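Local structure of putative cell surface protein (Streptococcus pyogenes, 4OFQ) at residues H101-D106 / V124-M129; G223-T228 / S305-A310. The protein probably serves as a cell-surface adhesin of the antigen I/II family, its C-terminal region being built from beta-sandwich domains. All blocks are in the same frame, centred on the assembly; numbering follows the deposited sequence.

Contact 1: H101-D106 / V124-M129. With CA (calcium ion), chain C.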
loop_
_atom_site.group_PDB
_atom_site.type_symbol
_atom_site.label_atom_id
_atom_site.label_comp_id
_atom_site.label_asym_id
_atom_site.label_seq_id
_atom_site.Cartn_x
_atom_site.Cartn_y
_atom_site.Cartn_z
ATOM N N HIS A 101 -19.020 -2.372 -13.308
ATOM C CA HIS A 101 -18.442 -1.442 -12.356
ATOM C C HIS A 101 -19.569 -0.494 -11.986
ATOM O O HIS A 101 -19.946 0.376 -12.782
ATOM C CB HIS A 101 -17.257 -0.680 -12.961
ATOM C CG HIS A 101 -16.439 0.060 -11.945
ATOM N ND1 HIS A 101 -15.435 0.934 -12.292
ATOM C CD2 HIS A 101 -16.489 0.063 -10.589
ATOM C CE1 HIS A 101 -14.887 1.433 -11.198
ATOM N NE2 HIS A 101 -15.507 0.920 -10.150
ATOM N N VAL A 102 -20.138 -0.683 -10.802
ATOM C CA VAL A 102 -21.282 0.125 -10.387
ATOM C C VAL A 102 -20.846 1.327 -9.545
ATOM O O VAL A 102 -20.424 1.172 -8.396
ATOM C CB VAL A 102 -22.299 -0.711 -9.613
ATOM C CG1 VAL A 102 -23.492 0.153 -9.218
ATOM C CG2 VAL A 102 -22.734 -1.899 -10.468
ATOM N N LEU A 103 -20.956 2.525 -10.112
ATOM C CA LEU A 103 -20.433 3.715 -9.441
ATOM C C LEU A 103 -21.463 4.306 -8.479
ATOM O O LEU A 103 -21.124 5.054 -7.560
ATOM C CB LEU A 103 -19.956 4.760 -10.460
ATOM C CG LEU A 103 -18.818 4.288 -11.378
ATOM C CD1 LEU A 103 -18.404 5.386 -12.364
ATOM C CD2 LEU A 103 -17.607 3.791 -10.560
ATOM N N SER A 104 -22.721 3.952 -8.701
ATOM C CA SER A 104 -23.831 4.428 -7.885
ATOM C C SER A 104 -25.036 3.544 -8.180
ATOM O O SER A 104 -25.222 3.099 -9.308
ATOM C CB SER A 104 -24.159 5.883 -8.212
ATOM O OG SER A 104 -25.424 6.259 -7.673
ATOM N N GLN A 105 -25.862 3.277 -7.175
ATOM C CA GLN A 105 -27.029 2.449 -7.426
ATOM C C GLN A 105 -28.223 3.250 -7.928
ATOM O O GLN A 105 -29.257 2.666 -8.231
ATOM C CB GLN A 105 -27.433 1.646 -6.182
ATOM C CG GLN A 105 -26.386 0.655 -5.739
ATOM C CD GLN A 105 -26.959 -0.394 -4.815
ATOM O OE1 GLN A 105 -27.914 -1.078 -5.166
ATOM N NE2 GLN A 105 -26.379 -0.526 -3.627
ATOM N N ASP A 106 -28.080 4.570 -8.026
ATOM C CA ASP A 106 -29.229 5.437 -8.323
ATOM C C ASP A 106 -30.034 4.983 -9.538
ATOM O O ASP A 106 -31.267 4.880 -9.481
ATOM C CB ASP A 106 -28.788 6.897 -8.488
ATOM C CG ASP A 106 -28.356 7.535 -7.164
ATOM O OD1 ASP A 106 -28.223 6.800 -6.161
ATOM O OD2 ASP A 106 -28.147 8.768 -7.125
ATOM N N VAL A 124 -21.806 -0.497 -0.058
ATOM C CA VAL A 124 -21.732 0.945 0.147
ATOM C C VAL A 124 -20.930 1.617 -0.958
ATOM O O VAL A 124 -19.856 1.145 -1.323
ATOM C CB VAL A 124 -21.074 1.258 1.510
ATOM C CG1 VAL A 124 -20.740 2.735 1.641
ATOM C CG2 VAL A 124 -21.982 0.817 2.644
ATOM N N GLY A 125 -21.449 2.715 -1.499
ATOM C CA GLY A 125 -20.713 3.461 -2.517
ATOM C C GLY A 125 -20.454 2.645 -3.772
ATOM O O GLY A 125 -21.320 1.867 -4.194
ATOM N N GLU A 126 -19.272 2.811 -4.364
ATOM C CA GLU A 126 -18.928 2.079 -5.579
ATOM C C GLU A 126 -18.645 0.617 -5.278
ATOM O O GLU A 126 -18.145 0.278 -4.211
ATOM C CB GLU A 126 -17.699 2.689 -6.260
ATOM C CG GLU A 126 -17.795 4.181 -6.519
ATOM C CD GLU A 126 -16.516 4.769 -7.069
ATOM O OE1 GLU A 126 -15.485 4.044 -7.152
ATOM O OE2 GLU A 126 -16.535 5.971 -7.407
ATOM N N PHE A 127 -18.959 -0.252 -6.232
ATOM C CA PHE A 127 -18.597 -1.649 -6.106
ATOM C C PHE A 127 -18.510 -2.283 -7.489
ATOM O O PHE A 127 -18.959 -1.694 -8.474
ATOM C CB PHE A 127 -19.603 -2.390 -5.204
ATOM C CG PHE A 127 -21.024 -2.348 -5.695
ATOM C CD1 PHE A 127 -21.844 -1.268 -5.392
ATOM C CD2 PHE A 127 -21.562 -3.419 -6.418
ATOM C CE1 PHE A 127 -23.185 -1.245 -5.829
ATOM C CE2 PHE A 127 -22.903 -3.404 -6.852
ATOM C CZ PHE A 127 -23.700 -2.315 -6.555
ATOM N N TYR A 128 -17.877 -3.449 -7.569
ATOM C CA TYR A 128 -17.976 -4.271 -8.763
ATOM C C TYR A 128 -18.923 -5.410 -8.484
ATOM O O TYR A 128 -18.971 -5.928 -7.365
ATOM C CB TYR A 128 -16.641 -4.895 -9.120
ATOM C CG TYR A 128 -15.716 -3.983 -9.867
ATOM C CD1 TYR A 128 -14.795 -3.199 -9.186
ATOM C CD2 TYR A 128 -15.766 -3.906 -11.260
ATOM C CE1 TYR A 128 -13.924 -2.357 -9.882
ATOM C CE2 TYR A 128 -14.905 -3.071 -11.957
ATOM C CZ TYR A 128 -13.994 -2.305 -11.256
ATOM O OH TYR A 128 -13.140 -1.472 -11.928
ATOM N N MET A 129 -19.682 -5.798 -9.501
ATOM C CA MET A 129 -20.482 -7.004 -9.397
ATOM C C MET A 129 -20.228 -7.901 -10.600
ATOM O O MET A 129 -19.959 -7.405 -11.697
ATOM C CB MET A 129 -21.977 -6.690 -9.183
ATOM C CG MET A 129 -22.680 -5.950 -10.309
ATOM S SD MET A 129 -24.332 -5.364 -9.828
ATOM C CE MET A 129 -25.106 -6.864 -9.220
HETATM CA CA CA C . -17.686 0.617 -1.908
HETATM O O HOH W 1 -22.650 1.942 -6.288
HETATM O O HOH W 2 -19.000 7.141 -7.358
HETATM O O HOH W 3 -23.825 1.147 -3.154
HETATM O O HOH W 4 -17.109 2.579 -0.725
#
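At the edge of the mixed sheet, beside the calcium site, His101 and Val102 on the outermost strand 97-102 pair antiparallel with Tyr128 and Phe127 on strand 127-132. Val102 and Phe127 form the hydrogen-bonded pair: Val102 N donates to Phe127 O at 2.8 Å, and Phe127 N returns a straighter bond to Val102 O at 3.0 Å. On one face of the sheet the rings of His101 and Tyr128 make an offset stack, centroids 4.0 Å apart and planes only 5° from parallel. His101 reaches it with CG anti to its backbone N (chi1 -167°), and Leu103 CD2 sits over the rim of the opposite face of the imidazole. His101 NE2 is hydrogen-bonded to Tyr70 OH, and Tyr128 OH to Gly77 O, so both rings are tied down at their polar ends. On the other face of the sheet, Val102 CB lies over the Phe127 ring, 3.9 Å from its centroid, a CH-pi contact, while Gln105 CG meets the ring edge. Ile116 of helix 110-119 packs on Phe127 and Gln105 from outside the pair. Where the strands part, water 2 links Leu103 O to Glu126 OE2. Just before strand 127-132, the chain turns two carbonyls to the calcium, Val124 O at 2.3 Å and Glu126 O at 2.4 Å, with water 4, Asp69 and Tyr70 completing the set. Tyr70 offers its carbonyl to the metal and its hydroxyl to His101, so calcium binding could help to order this edge of the sheet through Tyr70.

Contact 2: G223-T228 / S305-A310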
loop_
_atom_site.group_PDB
_atom_site.type_symbol
_atom_site.label_atom_id
_atom_site.label_comp_id
_atom_site.label_asym_id
_atom_site.label_seq_id
_atom_site.Cartn_x
_atom_site.Cartn_y
_atom_site.Cartn_z
ATOM N N GLY A 223 14.891 10.375 8.475
ATOM C CA GLY A 223 14.156 9.374 7.706
ATOM C C GLY A 223 12.901 8.889 8.416
ATOM O O GLY A 223 12.793 8.937 9.642
ATOM N N TRP A 224 11.938 8.416 7.634
ATOM C CA TRP A 224 10.693 7.907 8.185
ATOM C C TRP A 224 10.987 6.546 8.786
ATOM O O TRP A 224 11.780 5.778 8.242
ATOM C CB TRP A 224 9.637 7.798 7.061
ATOM C CG TRP A 224 8.332 7.199 7.466
ATOM C CD1 TRP A 224 7.402 7.739 8.309
ATOM C CD2 TRP A 224 7.790 5.942 7.028
ATOM N NE1 TRP A 224 6.328 6.887 8.444
ATOM C CE2 TRP A 224 6.537 5.784 7.658
ATOM C CE3 TRP A 224 8.242 4.943 6.161
ATOM C CZ2 TRP A 224 5.726 4.666 7.446
ATOM C CZ3 TRP A 224 7.434 3.826 5.950
ATOM C CH2 TRP A 224 6.194 3.695 6.600
ATOM N N VAL A 225 10.373 6.250 9.925
ATOM C CA VAL A 225 10.549 4.941 10.545
ATOM C C VAL A 225 9.539 3.948 9.944
ATOM O O VAL A 225 8.328 4.174 9.987
ATOM C CB VAL A 225 10.380 5.008 12.060
ATOM C CG1 VAL A 225 10.413 3.606 12.642
ATOM C CG2 VAL A 225 11.492 5.898 12.692
ATOM N N VAL A 226 10.051 2.861 9.371
ATOM C CA VAL A 226 9.206 1.808 8.822
ATOM C C VAL A 226 8.719 0.955 9.979
ATOM O O VAL A 226 9.528 0.399 10.720
ATOM C CB VAL A 226 9.994 0.944 7.822
ATOM C CG1 VAL A 226 9.124 -0.150 7.230
ATOM C CG2 VAL A 226 10.545 1.816 6.708
ATOM N N PRO A 227 7.394 0.857 10.147
ATOM C CA PRO A 227 6.812 0.221 11.331
ATOM C C PRO A 227 6.751 -1.284 11.213
ATOM O O PRO A 227 6.805 -1.815 10.094
ATOM C CB PRO A 227 5.385 0.773 11.346
ATOM C CG PRO A 227 5.061 0.913 9.873
ATOM C CD PRO A 227 6.357 1.408 9.249
ATOM N N THR A 228 6.618 -1.957 12.354
ATOM C CA THR A 228 6.420 -3.398 12.361
ATOM C C THR A 228 4.967 -3.698 12.035
ATOM O O THR A 228 4.143 -2.784 11.971
ATOM C CB THR A 228 6.789 -4.039 13.715
ATOM O OG1 THR A 228 5.957 -3.493 14.743
ATOM C CG2 THR A 228 8.241 -3.765 14.056
ATOM N N SER A 305 9.184 -8.113 11.402
ATOM C CA SER A 305 8.896 -7.851 12.800
ATOM C C SER A 305 9.828 -6.785 13.375
ATOM O O SER A 305 9.789 -6.506 14.580
ATOM C CB SER A 305 9.018 -9.137 13.612
ATOM O OG SER A 305 10.245 -9.767 13.323
ATOM N N SER A 306 10.670 -6.202 12.522
ATOM C CA SER A 306 11.592 -5.147 12.949
ATOM C C SER A 306 11.273 -3.802 12.315
ATOM O O SER A 306 10.958 -3.722 11.126
ATOM C CB SER A 306 13.041 -5.508 12.600
ATOM O OG SER A 306 13.928 -4.436 12.932
ATOM N N GLU A 307 11.362 -2.742 13.108
ATOM C CA GLU A 307 11.295 -1.390 12.550
ATOM C C GLU A 307 12.554 -1.110 11.740
ATOM O O GLU A 307 13.550 -1.818 11.878
ATOM C CB GLU A 307 11.174 -0.347 13.662
ATOM C CG GLU A 307 9.879 -0.418 14.449
ATOM C CD GLU A 307 9.659 0.807 15.328
ATOM O OE1 GLU A 307 10.641 1.288 15.927
ATOM O OE2 GLU A 307 8.504 1.289 15.410
ATOM N N PHE A 308 12.515 -0.078 10.900
ATOM C CA PHE A 308 13.721 0.375 10.209
ATOM C C PHE A 308 13.690 1.885 10.075
ATOM O O PHE A 308 12.687 2.462 9.662
ATOM C CB PHE A 308 13.878 -0.285 8.823
ATOM C CG PHE A 308 15.130 0.147 8.086
ATOM C CD1 PHE A 308 16.350 -0.475 8.328
ATOM C CD2 PHE A 308 15.093 1.190 7.173
ATOM C CE1 PHE A 308 17.506 -0.075 7.664
ATOM C CE2 PHE A 308 16.244 1.604 6.506
ATOM C CZ PHE A 308 17.458 0.957 6.753
ATOM N N GLY A 309 14.786 2.539 10.437
ATOM C CA GLY A 309 14.867 3.973 10.231
ATOM C C GLY A 309 16.294 4.468 10.359
ATOM O O GLY A 309 17.100 3.871 11.083
ATOM N N ALA A 310 16.604 5.550 9.658
ATOM C CA ALA A 310 17.926 6.156 9.750
ATOM C C ALA A 310 17.828 7.654 9.525
ATOM O O ALA A 310 16.922 8.122 8.820
ATOM C CB ALA A 310 18.869 5.526 8.725
HETATM O O HOH W 5 6.365 -0.371 14.785
#
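Glu307 lays its carboxylate against Val225, with CD 4.0 Å from CG1, while the Trp224 and Phe308 rings both turn away from the opposing segment. The indole of Trp224 has Val226 N over one face, 4.2 Å above the plane and toward the rim, and its side chain also touches Leu191 and Tyr232. Phe308, with CG anti to its backbone N (chi1 -179°), sends its ring into edge-to-face contacts with Tyr237 and Phe294; of its side chain, CB stays nearest, 4.2 Å from Val226 CB. Both segments run antiparallel in irregular conformation, prolonging the pairing of strands 216-222 and 310-318 in the C-terminal sandwich. A single bridge holds the middle: Val226 N donates to Phe308 O at 2.7 Å, and Phe308 N to Val226 O at 3.0 Å, the latter on a lone pair. Nearer the sheet, Gly223 N makes a weak bond to Ala310 O and also bonds Asp311 OD1. At the far end the methyl of Thr228 is pushed in close, CG2 lying 3.2 Å from Ser305 O and also meeting Glu307 CG. Water 5 joins Thr228 N to Glu307 OE2, and Arg230 NH1 is hydrogen-bonded to both Pro227 O and Ser306 O.

How the contacts relate
The two contacts lie on opposite sides of the chain's centre, their centres 37 Å apart and their nearest atoms about 26 Å apart. They come in series: contact 1 closes before contact 2 opens, contact 1 lying in the C2 terminal region and contact 2 in the C-terminal region of the antigen I/II family. They share no sheet. Contact 1 joins two neighbouring strands at one edge of the mixed sheet through a mostly helical excursion of 17 residues, whereas contact 2 brings together loops separated by 76 residues, next to the antiparallel sheet that contains 216-222 and 310-318. Each thus joins parts of its own domain, neither bridges the two, and the calcium belongs to the first alone.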